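Local coordinates for cell division control protein (Pyrococcus abyssi, PDB 6RPP) that is an intein that probably excises itself from a replicative MCM helicase precursor by protein splicing, joining the flanking extein sequences, at residues A[9-17]-A[49-57]. The protein carries 2 engineered substitutions. Numbering follows the deposited sequence.
Sequences TEVVLGNGE and IDIEVYSLD
With chi1 of Glu-52 at -175°, CG points opposite its own N and the chain runs on extended, which lays the side chain along Gly-14, with CG 3.9 Å from Gly-14 CA. A chi1 of 54° in Asn-15 places its amide where OD1 accepts a bond from a water that in turn accepts from Glu-52 N. The direct link is Gly-14 N to Glu-52 O, 2.9 Å and nearly straight at the hydrogen. The donor sits above the carbonyl plane. The same oxygen takes a CA-H...O contact from Leu-13 CA at 3.3 Å. A second water accepts from Tyr-54 N and lies in donating range of Val-12 O. The Tyr-54 ring lies beside the turn: CE2 is 3.5 Å from Gly-14 CA, and CD2 meets Val-12 CG1 at 3.6 Å. Val-11 CG1 touches Val-53 CG1 at 3.8 Å; both valines also pack on Phe-158 of strand 157-160. The contact thus sets the turn after strand 10-11 across long strand 44-56 of the HINT splicing fold. Glu-52 OE2 lies 3.3 Å from Gly-14 O without a bond. Any repulsion is probably offset in part by Gly-14 C, 3.2 Å from OE2. One backbone bond, water bridging and apolar packing make the attachment.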
# COMPACT_ATOMS: atom_id res chain seq x y z
N THR A 9 6.46 3.48 4.42
CA THR A 9 5.06 3.83 4.17
C THR A 9 4.31 3.68 5.49
O THR A 9 4.37 2.61 6.09
CB THR A 9 4.48 2.89 3.13
OG1 THR A 9 5.38 2.84 1.99
CG2 THR A 9 3.09 3.33 2.66
N GLU A 10 3.65 4.75 5.98
CA GLU A 10 3.04 4.71 7.31
C GLU A 10 1.54 4.39 7.22
O GLU A 10 0.75 5.16 6.65
CB GLU A 10 3.26 6.05 8.03
CG GLU A 10 4.72 6.30 8.34
CD GLU A 10 5.02 7.41 9.34
OE1 GLU A 10 4.09 8.10 9.84
OE2 GLU A 10 6.25 7.62 9.61
N VAL A 11 1.16 3.25 7.78
CA VAL A 11 -0.23 2.77 7.78
C VAL A 11 -0.99 3.46 8.89
O VAL A 11 -0.53 3.47 10.04
CB VAL A 11 -0.25 1.25 7.99
CG1 VAL A 11 -1.66 0.73 7.99
CG2 VAL A 11 0.59 0.55 6.85
N VAL A 12 -2.15 4.03 8.56
CA VAL A 12 -3.04 4.58 9.58
C VAL A 12 -3.81 3.45 10.27
O VAL A 12 -4.57 2.69 9.65
CB VAL A 12 -3.97 5.63 8.96
CG1 VAL A 12 -4.88 6.27 10.04
CG2 VAL A 12 -3.18 6.70 8.30
N LEU A 13 -3.57 3.28 11.56
CA LEU A 13 -4.29 2.27 12.32
C LEU A 13 -5.60 2.84 12.85
O LEU A 13 -5.70 4.03 13.17
CB LEU A 13 -3.42 1.77 13.48
CG LEU A 13 -2.12 1.13 13.02
CD1 LEU A 13 -1.21 0.84 14.23
CD2 LEU A 13 -2.35 -0.11 12.21
N GLY A 14 -6.63 2.00 12.89
CA GLY A 14 -7.92 2.45 13.39
C GLY A 14 -7.94 2.68 14.87
O GLY A 14 -8.93 3.23 15.38
N ASN A 15 -6.91 2.23 15.60
CA ASN A 15 -6.98 2.27 17.04
C ASN A 15 -5.64 2.59 17.66
O ASN A 15 -5.38 2.14 18.77
CB ASN A 15 -7.51 0.93 17.57
CG ASN A 15 -6.70 -0.30 17.06
OD1 ASN A 15 -5.72 -0.18 16.29
ND2 ASN A 15 -7.11 -1.49 17.53
N GLY A 16 -4.78 3.29 16.95
CA GLY A 16 -3.58 3.82 17.56
C GLY A 16 -2.89 4.75 16.58
O GLY A 16 -3.36 4.99 15.48
N GLU A 17 -1.74 5.25 17.01
CA GLU A 17 -0.92 6.07 16.13
C GLU A 17 -0.45 5.27 14.92
O GLU A 17 -0.30 4.06 14.98
CB GLU A 17 0.22 6.65 16.96
CG GLU A 17 -0.28 7.55 18.05
CD GLU A 17 0.84 8.08 18.88
OE1 GLU A 17 2.02 7.74 18.56
OE2 GLU A 17 0.53 8.81 19.85
N ILE A 49 -1.52 -11.61 10.83
CA ILE A 49 -1.65 -10.42 11.68
C ILE A 49 -3.12 -10.21 11.97
O ILE A 49 -4.00 -10.83 11.36
CB ILE A 49 -1.13 -9.11 11.04
CG1 ILE A 49 -1.73 -8.96 9.66
CG2 ILE A 49 0.33 -9.04 11.01
CD1 ILE A 49 -1.35 -7.59 9.04
N ASP A 50 -3.39 -9.30 12.94
CA ASP A 50 -4.74 -8.87 13.26
C ASP A 50 -4.71 -7.39 13.65
O ASP A 50 -4.61 -7.04 14.83
CB ASP A 50 -5.33 -9.73 14.39
CG ASP A 50 -6.77 -9.40 14.73
OD1 ASP A 50 -7.43 -8.59 14.04
OD2 ASP A 50 -7.28 -10.01 15.70
N ILE A 51 -4.85 -6.51 12.67
CA ILE A 51 -4.79 -5.08 12.95
C ILE A 51 -5.95 -4.40 12.25
O ILE A 51 -6.61 -4.98 11.38
CB ILE A 51 -3.44 -4.47 12.50
CG1 ILE A 51 -3.33 -4.54 11.00
CG2 ILE A 51 -2.29 -5.23 13.12
CD1 ILE A 51 -2.05 -3.92 10.51
N GLU A 52 -6.25 -3.18 12.69
CA GLU A 52 -7.37 -2.41 12.17
C GLU A 52 -6.78 -1.30 11.29
O GLU A 52 -5.93 -0.53 11.76
CB GLU A 52 -8.20 -1.85 13.31
CG GLU A 52 -9.43 -1.13 12.86
CD GLU A 52 -10.27 -0.67 14.03
OE1 GLU A 52 -11.44 -1.10 14.11
OE2 GLU A 52 -9.75 0.09 14.87
N VAL A 53 -7.20 -1.24 10.04
CA VAL A 53 -6.71 -0.22 9.11
C VAL A 53 -7.94 0.57 8.70
O VAL A 53 -9.06 0.23 9.12
CB VAL A 53 -6.02 -0.84 7.90
CG1 VAL A 53 -4.71 -1.54 8.36
CG2 VAL A 53 -6.97 -1.74 7.17
N TYR A 54 -7.74 1.58 7.86
CA TYR A 54 -8.84 2.29 7.21
C TYR A 54 -8.83 1.93 5.73
O TYR A 54 -7.77 1.97 5.10
CB TYR A 54 -8.71 3.81 7.38
CG TYR A 54 -9.04 4.27 8.78
CD1 TYR A 54 -10.37 4.39 9.19
CD2 TYR A 54 -8.04 4.56 9.70
CE1 TYR A 54 -10.67 4.79 10.46
CE2 TYR A 54 -8.34 4.97 10.96
CZ TYR A 54 -9.65 5.09 11.33
OH TYR A 54 -9.97 5.50 12.59
N SER A 55 -10.02 1.62 5.21
CA SER A 55 -10.17 1.25 3.81
C SER A 55 -11.24 2.07 3.12
O SER A 55 -12.26 2.41 3.70
CB SER A 55 -10.49 -0.19 3.70
OG SER A 55 -9.48 -0.95 4.36
N LEU A 56 -10.98 2.38 1.85
CA LEU A 56 -11.98 3.01 1.00
C LEU A 56 -12.93 1.99 0.38
O LEU A 56 -12.51 0.94 -0.13
CB LEU A 56 -11.29 3.80 -0.10
CG LEU A 56 -12.13 4.62 -1.07
CD1 LEU A 56 -12.89 5.72 -0.35
CD2 LEU A 56 -11.20 5.18 -2.14
N ASP A 57 -14.24 2.30 0.43
CA ASP A 57 -15.26 1.62 -0.35
C ASP A 57 -15.31 2.33 -1.70
O ASP A 57 -15.77 3.47 -1.78
CB ASP A 57 -16.58 1.71 0.41
CG ASP A 57 -17.72 1.00 -0.28
OD1 ASP A 57 -17.79 0.97 -1.52
OD2 ASP A 57 -18.58 0.48 0.45
O HOH W 1 -5.04 2.30 7.06
O HOH W 2 -4.68 -2.35 15.03